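Halogenase PltM (Pseudomonas fluorescens, PDB 6BZN) halogenates phenolic substrates as a flavin-dependent enzyme that binds FAD and is unusually versatile in both substrate and halide. Local coordinates at residues Ser78-Ile83 against Arg445-Ala450; Ile361-Pro366 against Glu452-Pro457. All coordinates share one frame; numbering follows the deposited sequence.

How the contacts relate
From the N terminus, 78-83 comes early, taking in the end of helix 68-81 and the residues that follow. Much later helix 352-374 supplies 361-366, and two long helices further on come helix 444-452 and the loop behind it. Contact 1 closes a loop of 361 residues, with 139 in helices and 88 in strands; contact 2 closes one of 85, mostly helical. The segments alternate along the chain, so the two loops cross. The centres of the two contacts lie about 11 Å apart, and the contacts touch: R80 and D448 pack on P366, F81 on A365 and F447 on L362. Together they tie helix 444-452 and its trailing loop to helices 68-81 and 352-374.

Contact 1 of 2, residues Ser78-Ile83 against Arg445-Ala450; sequences SKRFDI and RQFDAA
R80 grips the carboxylate of D448 side-on with two nitrogens, each taking its own oxygen. NE of R80 donates to OD1 of D448 at 2.9 Å, almost straight at 170°, while NH2 of R80 reaches OD2 of D448 at 2.8 Å. The two bonds make a bidentate salt bridge between helix 68-81 and helix 444-452; both oxygens are met on their syn side, and the two flat groups are nearly coplanar, 24° apart. The arginine chain leaves with CG anti to the backbone N (chi1 174°) and bends at chi2, bringing its NE edge round to the acid. Closer to the backbone, CD of R80 lies 4.0 Å from CD2 of F447, whose ring stands nearly perpendicular to the guanidinium. F81 backs the arginine within its own segment: CG of R80 sits 3.5 Å above the F81 ring plane. Outside the two segments, P366 of helix 352-374 packs against both R80 and D448. Both acceptors lie near the guanidinium plane, so the pair of bonds probably holds the group's rotation, and the paired charges probably ease the partial burial of both groups.

Contact 2 of 2, residues Ile361-Pro366 against Glu452-Pro457; sequences ILRLAP and EAVRFP
NH1 of R363 is gripped by two waters that lead on to two different parts of E452. One, 2.8 Å from NH1 of R363, donates to the backbone O of E452; the other, 3.0 Å from NH1 of R363, donates to OE1 of E452. The charged groups themselves stay apart, with NH1 of R363 5.0 Å from OE1 of E452, so this second water bridges them in place of a direct bond. Each has a direct ionic partner beyond the two segments: NE of R363 forms a salt bridge with E359, one helical turn earlier, and OE1 of E452 forms one with K367. The arginine chain runs extended from CG to NE (chi2 170°, chi3 174°), carrying its head from helix 352-374 to the place where helix 444-452 gives way to the loop leading to helix 465-483. This is helix-to-loop packing away from the flavin-binding residues. NH2 of R363 meets CG2 of V454 at the guanidinium edge, 3.8 Å away, and comes equally near, 3.8 Å, to CB of P457, whose ring crosses the arginine chain at about a right angle. On the E452 side, NH1 of R363 lies 3.8 Å from CA of E452.

Contact 1 of 2, residues Ser78-Ile83 against Arg445-Ala450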
ATOM      1  N   SER A  78       4.204 -16.205  -5.104  1.00 14.80           N
ATOM      2  CA  SER A  78       5.294 -16.961  -5.700  1.00 15.24           C
ATOM      3  C   SER A  78       5.182 -18.469  -5.426  1.00 15.71           C
ATOM      4  O   SER A  78       5.319 -19.278  -6.334  1.00 15.25           O
ATOM      5  CB  SER A  78       6.628 -16.430  -5.178  1.00 15.48           C
ATOM      6  OG  SER A  78       7.722 -17.122  -5.754  1.00 15.06           O
ATOM      7  N   LYS A  79       4.895 -18.825  -4.183  1.00 17.43           N
ATOM      8  CA  LYS A  79       4.834 -20.233  -3.788  1.00 19.29           C
ATOM      9  C   LYS A  79       3.523 -20.876  -4.225  1.00 18.14           C
ATOM     10  O   LYS A  79       3.519 -22.006  -4.711  1.00 17.28           O
ATOM     11  CB  LYS A  79       5.039 -20.389  -2.280  1.00 22.47           C
ATOM     12  CG  LYS A  79       5.552 -21.770  -1.880  1.00 27.63           C
ATOM     13  CD  LYS A  79       7.035 -21.915  -2.222  1.00 31.78           C
ATOM     14  CE  LYS A  79       7.583 -23.297  -1.917  1.00 37.51           C
ATOM     15  NZ  LYS A  79       9.078 -23.269  -1.910  1.00 41.75           N
ATOM     16  N   ARG A  80       2.418 -20.156  -4.057  1.00 17.00           N
ATOM     17  CA  ARG A  80       1.092 -20.645  -4.461  1.00 17.19           C
ATOM     18  C   ARG A  80       1.024 -20.997  -5.948  1.00 17.38           C
ATOM     19  O   ARG A  80       0.329 -21.944  -6.312  1.00 17.06           O
ATOM     20  CB  ARG A  80       0.013 -19.614  -4.110  1.00 17.20           C
ATOM     21  CG  ARG A  80      -1.395 -19.907  -4.596  1.00 17.18           C
ATOM     22  CD  ARG A  80      -1.933 -21.171  -3.952  1.00 17.01           C
ATOM     23  NE  ARG A  80      -3.284 -21.463  -4.406  1.00 17.27           N
ATOM     24  CZ  ARG A  80      -3.597 -22.029  -5.571  1.00 17.53           C
ATOM     25  NH1 ARG A  80      -2.656 -22.381  -6.437  1.00 17.85           N
ATOM     26  NH2 ARG A  80      -4.880 -22.264  -5.859  1.00 17.10           N
ATOM     27  N   PHE A  81       1.738 -20.256  -6.793  1.00 17.51           N
ATOM     28  CA  PHE A  81       1.688 -20.488  -8.241  1.00 18.67           C
ATOM     29  C   PHE A  81       3.006 -20.963  -8.854  1.00 20.12           C
ATOM     30  O   PHE A  81       3.097 -21.082 -10.076  1.00 22.34           O
ATOM     31  CB  PHE A  81       1.130 -19.240  -8.955  1.00 18.35           C
ATOM     32  CG  PHE A  81      -0.275 -18.916  -8.554  1.00 18.19           C
ATOM     33  CD1 PHE A  81      -1.333 -19.657  -9.059  1.00 18.85           C
ATOM     34  CD2 PHE A  81      -0.550 -17.906  -7.634  1.00 18.10           C
ATOM     35  CE1 PHE A  81      -2.639 -19.390  -8.667  1.00 19.04           C
ATOM     36  CE2 PHE A  81      -1.853 -17.629  -7.249  1.00 18.28           C
ATOM     37  CZ  PHE A  81      -2.902 -18.374  -7.762  1.00 18.32           C
ATOM     38  N   ASP A  82       4.002 -21.270  -8.020  1.00 21.28           N
ATOM     39  CA  ASP A  82       5.311 -21.767  -8.478  1.00 23.38           C
ATOM     40  C   ASP A  82       5.951 -20.831  -9.519  1.00 21.63           C
ATOM     41  O   ASP A  82       6.342 -21.261 -10.598  1.00 21.16           O
ATOM     42  CB  ASP A  82       5.202 -23.217  -9.014  1.00 27.70           C
ATOM     43  CG  ASP A  82       6.565 -23.801  -9.462  1.00 34.07           C
ATOM     44  OD1 ASP A  82       7.583 -23.564  -8.765  1.00 37.41           O
ATOM     45  OD2 ASP A  82       6.620 -24.481 -10.532  1.00 42.62           O
ATOM     46  N   ILE A  83       6.024 -19.543  -9.189  1.00 18.70           N
ATOM     47  CA  ILE A  83       6.772 -18.596  -9.984  1.00 18.22           C
ATOM     48  C   ILE A  83       7.823 -17.972  -9.085  1.00 17.51           C
ATOM     49  O   ILE A  83       7.554 -16.965  -8.425  1.00 16.96           O
ATOM     50  CB  ILE A  83       5.866 -17.506 -10.614  1.00 17.73           C
ATOM     51  CG1 ILE A  83       4.718 -18.158 -11.382  1.00 18.54           C
ATOM     52  CG2 ILE A  83       6.704 -16.645 -11.538  1.00 17.67           C
ATOM     53  CD1 ILE A  83       3.766 -17.210 -12.091  1.00 18.78           C
ATOM     54  N   ARG A 445      -4.841 -25.903  -1.854  1.00 26.68           N
ATOM     55  CA  ARG A 445      -6.258 -25.801  -1.478  1.00 28.40           C
ATOM     56  C   ARG A 445      -6.415 -25.471  -0.003  1.00 25.74           C
ATOM     57  O   ARG A 445      -7.261 -24.668   0.370  1.00 23.03           O
ATOM     58  CB  ARG A 445      -7.044 -27.070  -1.839  1.00 32.48           C
ATOM     59  CG  ARG A 445      -7.107 -27.404  -3.324  1.00 38.28           C
ATOM     60  CD  ARG A 445      -7.466 -26.211  -4.204  1.00 44.44           C
ATOM     61  NE  ARG A 445      -7.160 -26.420  -5.617  1.00 51.33           N
ATOM     62  CZ  ARG A 445      -7.883 -27.153  -6.465  1.00 57.12           C
ATOM     63  NH1 ARG A 445      -8.990 -27.790  -6.065  1.00 59.48           N
ATOM     64  NH2 ARG A 445      -7.490 -27.261  -7.738  1.00 58.89           N
ATOM     65  N   GLN A 446      -5.582 -26.088   0.823  1.00 23.74           N
ATOM     66  CA  GLN A 446      -5.562 -25.808   2.246  1.00 24.67           C
ATOM     67  C   GLN A 446      -5.228 -24.334   2.514  1.00 21.42           C
ATOM     68  O   GLN A 446      -5.891 -23.681   3.313  1.00 20.26           O
ATOM     69  CB  GLN A 446      -4.550 -26.727   2.920  1.00 27.03           C
ATOM     70  CG  GLN A 446      -4.237 -26.423   4.374  1.00 30.86           C
ATOM     71  CD  GLN A 446      -3.134 -27.324   4.893  1.00 33.70           C
ATOM     72  OE1 GLN A 446      -3.382 -28.490   5.202  1.00 38.42           O
ATOM     73  NE2 GLN A 446      -1.902 -26.800   4.969  1.00 32.98           N
ATOM     74  N   PHE A 447      -4.202 -23.819   1.840  1.00 19.34           N
ATOM     75  CA  PHE A 447      -3.840 -22.411   1.969  1.00 18.07           C
ATOM     76  C   PHE A 447      -5.010 -21.483   1.587  1.00 17.69           C
ATOM     77  O   PHE A 447      -5.328 -20.542   2.315  1.00 17.68           O
ATOM     78  CB  PHE A 447      -2.622 -22.046   1.107  1.00 17.86           C
ATOM     79  CG  PHE A 447      -2.493 -20.558   0.898  1.00 17.28           C
ATOM     80  CD1 PHE A 447      -1.977 -19.744   1.909  1.00 17.25           C
ATOM     81  CD2 PHE A 447      -2.989 -19.960  -0.250  1.00 17.36           C
ATOM     82  CE1 PHE A 447      -1.923 -18.365   1.743  1.00 16.78           C
ATOM     83  CE2 PHE A 447      -2.936 -18.590  -0.419  1.00 16.82           C
ATOM     84  CZ  PHE A 447      -2.417 -17.795   0.583  1.00 16.92           C
ATOM     85  N   ASP A 448      -5.610 -21.717   0.420  1.00 17.63           N
ATOM     86  CA  ASP A 448      -6.709 -20.852  -0.062  1.00 17.33           C
ATOM     87  C   ASP A 448      -7.846 -20.830   0.953  1.00 16.97           C
ATOM     88  O   ASP A 448      -8.437 -19.780   1.237  1.00 16.39           O
ATOM     89  CB  ASP A 448      -7.277 -21.327  -1.405  1.00 17.59           C
ATOM     90  CG  ASP A 448      -6.266 -21.270  -2.569  1.00 18.01           C
ATOM     91  OD1 ASP A 448      -5.203 -20.623  -2.473  1.00 17.44           O
ATOM     92  OD2 ASP A 448      -6.572 -21.886  -3.621  1.00 17.21           O
ATOM     93  N   ALA A 449      -8.169 -22.003   1.499  1.00 17.07           N
ATOM     94  CA  ALA A 449      -9.269 -22.108   2.457  1.00 16.29           C
ATOM     95  C   ALA A 449      -8.900 -21.451   3.791  1.00 16.03           C
ATOM     96  O   ALA A 449      -9.729 -20.771   4.388  1.00 16.08           O
ATOM     97  CB  ALA A 449      -9.681 -23.564   2.649  1.00 16.79           C
ATOM     98  N   ALA A 450      -7.647 -21.589   4.220  1.00 15.55           N
ATOM     99  CA  ALA A 450      -7.192 -20.954   5.457  1.00 16.03           C
ATOM    100  C   ALA A 450      -7.232 -19.416   5.377  1.00 16.04           C
ATOM    101  O   ALA A 450      -7.672 -18.743   6.315  1.00 16.31           O
ATOM    102  CB  ALA A 450      -5.801 -21.430   5.815  1.00 16.69           C
TER

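Contact 2 of 2, residues Ile361-Pro366 against Glu452-Pro457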
ATOM      1  N   ILE A 361      -5.211 -10.329  -5.261  1.00 12.26           N
ATOM      2  CA  ILE A 361      -4.790 -11.203  -6.371  1.00 12.30           C
ATOM      3  C   ILE A 361      -4.749 -12.658  -5.899  1.00 12.92           C
ATOM      4  O   ILE A 361      -5.227 -13.572  -6.576  1.00 12.28           O
ATOM      5  CB  ILE A 361      -3.435 -10.778  -6.968  1.00 12.48           C
ATOM      6  CG1 ILE A 361      -3.554  -9.383  -7.585  1.00 12.72           C
ATOM      7  CG2 ILE A 361      -2.940 -11.779  -8.014  1.00 12.53           C
ATOM      8  CD1 ILE A 361      -2.210  -8.723  -7.851  1.00 13.13           C
ATOM      9  N   LEU A 362      -4.183 -12.842  -4.712  1.00 12.96           N
ATOM     10  CA  LEU A 362      -4.034 -14.148  -4.110  1.00 13.98           C
ATOM     11  C   LEU A 362      -5.378 -14.832  -3.848  1.00 13.60           C
ATOM     12  O   LEU A 362      -5.513 -16.047  -4.037  1.00 14.14           O
ATOM     13  CB  LEU A 362      -3.237 -13.976  -2.826  1.00 14.80           C
ATOM     14  CG  LEU A 362      -2.618 -15.138  -2.084  1.00 16.29           C
ATOM     15  CD1 LEU A 362      -1.809 -16.059  -2.979  1.00 16.40           C
ATOM     16  CD2 LEU A 362      -1.758 -14.524  -0.982  1.00 16.57           C
ATOM     17  N   ARG A 363      -6.377 -14.052  -3.450  1.00 13.10           N
ATOM     18  CA  ARG A 363      -7.723 -14.565  -3.252  1.00 12.70           C
ATOM     19  C   ARG A 363      -8.477 -14.792  -4.564  1.00 12.56           C
ATOM     20  O   ARG A 363      -9.197 -15.783  -4.688  1.00 12.28           O
ATOM     21  CB  ARG A 363      -8.531 -13.610  -2.381  1.00 13.25           C
ATOM     22  CG  ARG A 363      -8.071 -13.561  -0.939  1.00 13.78           C
ATOM     23  CD  ARG A 363      -8.736 -12.424  -0.199  1.00 14.36           C
ATOM     24  NE  ARG A 363      -8.443 -12.413   1.238  1.00 15.20           N
ATOM     25  CZ  ARG A 363      -9.119 -13.089   2.175  1.00 15.54           C
ATOM     26  NH1 ARG A 363     -10.136 -13.887   1.865  1.00 15.62           N
ATOM     27  NH2 ARG A 363      -8.770 -12.964   3.452  1.00 16.29           N
ATOM     28  N   LEU A 364      -8.329 -13.873  -5.514  1.00 11.75           N
ATOM     29  CA  LEU A 364      -9.078 -13.923  -6.779  1.00 12.26           C
ATOM     30  C   LEU A 364      -8.614 -15.031  -7.736  1.00 12.49           C
ATOM     31  O   LEU A 364      -9.445 -15.699  -8.367  1.00 12.75           O
ATOM     32  CB  LEU A 364      -8.987 -12.559  -7.490  1.00 11.93           C
ATOM     33  CG  LEU A 364      -9.664 -12.452  -8.861  1.00 12.02           C
ATOM     34  CD1 LEU A 364     -11.172 -12.606  -8.764  1.00 11.81           C
ATOM     35  CD2 LEU A 364      -9.267 -11.132  -9.526  1.00 12.46           C
ATOM     36  N   ALA A 365      -7.302 -15.205  -7.879  1.00 12.90           N
ATOM     37  CA  ALA A 365      -6.758 -16.028  -8.969  1.00 13.46           C
ATOM     38  C   ALA A 365      -7.243 -17.488  -8.920  1.00 14.19           C
ATOM     39  O   ALA A 365      -7.655 -18.011  -9.948  1.00 14.16           O
ATOM     40  CB  ALA A 365      -5.235 -15.944  -9.036  1.00 13.16           C
ATOM     41  N   PRO A 366      -7.259 -18.123  -7.726  1.00 14.62           N
ATOM     42  CA  PRO A 366      -7.789 -19.491  -7.649  1.00 14.77           C
ATOM     43  C   PRO A 366      -9.249 -19.586  -8.048  1.00 15.07           C
ATOM     44  O   PRO A 366      -9.650 -20.593  -8.641  1.00 15.73           O
ATOM     45  CB  PRO A 366      -7.614 -19.857  -6.170  1.00 14.70           C
ATOM     46  CG  PRO A 366      -6.486 -19.007  -5.724  1.00 14.95           C
ATOM     47  CD  PRO A 366      -6.718 -17.701  -6.424  1.00 14.86           C
ATOM     48  N   GLU A 452      -9.213 -17.728   3.362  1.00 16.04           N
ATOM     49  CA  GLU A 452     -10.613 -17.337   3.280  1.00 17.14           C
ATOM     50  C   GLU A 452     -11.337 -17.470   4.623  1.00 17.19           C
ATOM     51  O   GLU A 452     -12.266 -16.731   4.892  1.00 17.32           O
ATOM     52  CB  GLU A 452     -11.333 -18.138   2.215  1.00 18.19           C
ATOM     53  CG  GLU A 452     -12.730 -17.626   1.937  1.00 19.58           C
ATOM     54  CD  GLU A 452     -13.235 -18.042   0.581  1.00 21.27           C
ATOM     55  OE1 GLU A 452     -12.770 -17.471  -0.433  1.00 21.24           O
ATOM     56  OE2 GLU A 452     -14.121 -18.915   0.532  1.00 22.20           O
ATOM     57  N   ALA A 453     -10.890 -18.389   5.467  1.00 17.59           N
ATOM     58  CA  ALA A 453     -11.551 -18.630   6.755  1.00 18.37           C
ATOM     59  C   ALA A 453     -11.176 -17.638   7.864  1.00 19.27           C
ATOM     60  O   ALA A 453     -11.699 -17.739   8.978  1.00 20.16           O
ATOM     61  CB  ALA A 453     -11.279 -20.056   7.210  1.00 18.48           C
ATOM     62  N   VAL A 454     -10.308 -16.661   7.595  1.00 18.23           N
ATOM     63  CA  VAL A 454      -9.938 -15.715   8.648  1.00 18.66           C
ATOM     64  C   VAL A 454     -11.186 -14.972   9.132  1.00 18.84           C
ATOM     65  O   VAL A 454     -12.096 -14.687   8.346  1.00 18.12           O
ATOM     66  CB  VAL A 454      -8.859 -14.698   8.206  1.00 18.37           C
ATOM     67  CG1 VAL A 454      -7.581 -15.416   7.776  1.00 18.34           C
ATOM     68  CG2 VAL A 454      -9.397 -13.764   7.124  1.00 18.28           C
ATOM     69  N   ARG A 455     -11.230 -14.668  10.423  1.00 19.05           N
ATOM     70  CA  ARG A 455     -12.435 -14.061  10.996  1.00 20.07           C
ATOM     71  C   ARG A 455     -12.633 -12.595  10.619  1.00 18.90           C
ATOM     72  O   ARG A 455     -13.766 -12.131  10.651  1.00 19.66           O
ATOM     73  CB  ARG A 455     -12.476 -14.216  12.523  1.00 21.58           C
ATOM     74  CG  ARG A 455     -12.937 -15.604  12.944  1.00 23.58           C
ATOM     75  CD  ARG A 455     -12.621 -15.902  14.400  1.00 24.76           C
ATOM     76  NE  ARG A 455     -11.184 -16.030  14.640  1.00 26.68           N
ATOM     77  CZ  ARG A 455     -10.625 -16.374  15.805  1.00 27.60           C
ATOM     78  NH1 ARG A 455     -11.372 -16.650  16.869  1.00 28.05           N
ATOM     79  NH2 ARG A 455      -9.306 -16.475  15.901  1.00 27.35           N
ATOM     80  N   PHE A 456     -11.550 -11.883  10.281  1.00 17.44           N
ATOM     81  CA  PHE A 456     -11.608 -10.443   9.983  1.00 16.86           C
ATOM     82  C   PHE A 456     -10.842 -10.117   8.691  1.00 16.42           C
ATOM     83  O   PHE A 456      -9.836  -9.399   8.709  1.00 15.46           O
ATOM     84  CB  PHE A 456     -11.056  -9.650  11.163  1.00 17.32           C
ATOM     85  CG  PHE A 456     -11.675 -10.030  12.475  1.00 18.04           C
ATOM     86  CD1 PHE A 456     -12.900  -9.499  12.857  1.00 18.97           C
ATOM     87  CD2 PHE A 456     -11.041 -10.933  13.318  1.00 18.37           C
ATOM     88  CE1 PHE A 456     -13.485  -9.864  14.069  1.00 19.29           C
ATOM     89  CE2 PHE A 456     -11.616 -11.302  14.528  1.00 18.81           C
ATOM     90  CZ  PHE A 456     -12.840 -10.772  14.900  1.00 19.06           C
ATOM     91  N   PRO A 457     -11.337 -10.635   7.549  1.00 16.57           N
ATOM     92  CA  PRO A 457     -10.673 -10.301   6.290  1.00 16.33           C
ATOM     93  C   PRO A 457     -10.672  -8.785   6.069  1.00 16.58           C
ATOM     94  O   PRO A 457     -11.670  -8.102   6.343  1.00 16.01           O
ATOM     95  CB  PRO A 457     -11.496 -11.048   5.238  1.00 16.69           C
ATOM     96  CG  PRO A 457     -12.841 -11.249   5.864  1.00 17.17           C
ATOM     97  CD  PRO A 457     -12.614 -11.348   7.344  1.00 16.64           C
TER
HETATM   98  O   HOH W   1     -10.513 -15.733  -0.438  1.00 18.19           O
HETATM   99  O   HOH W   2     -12.137 -14.220   3.757  1.00 22.38           O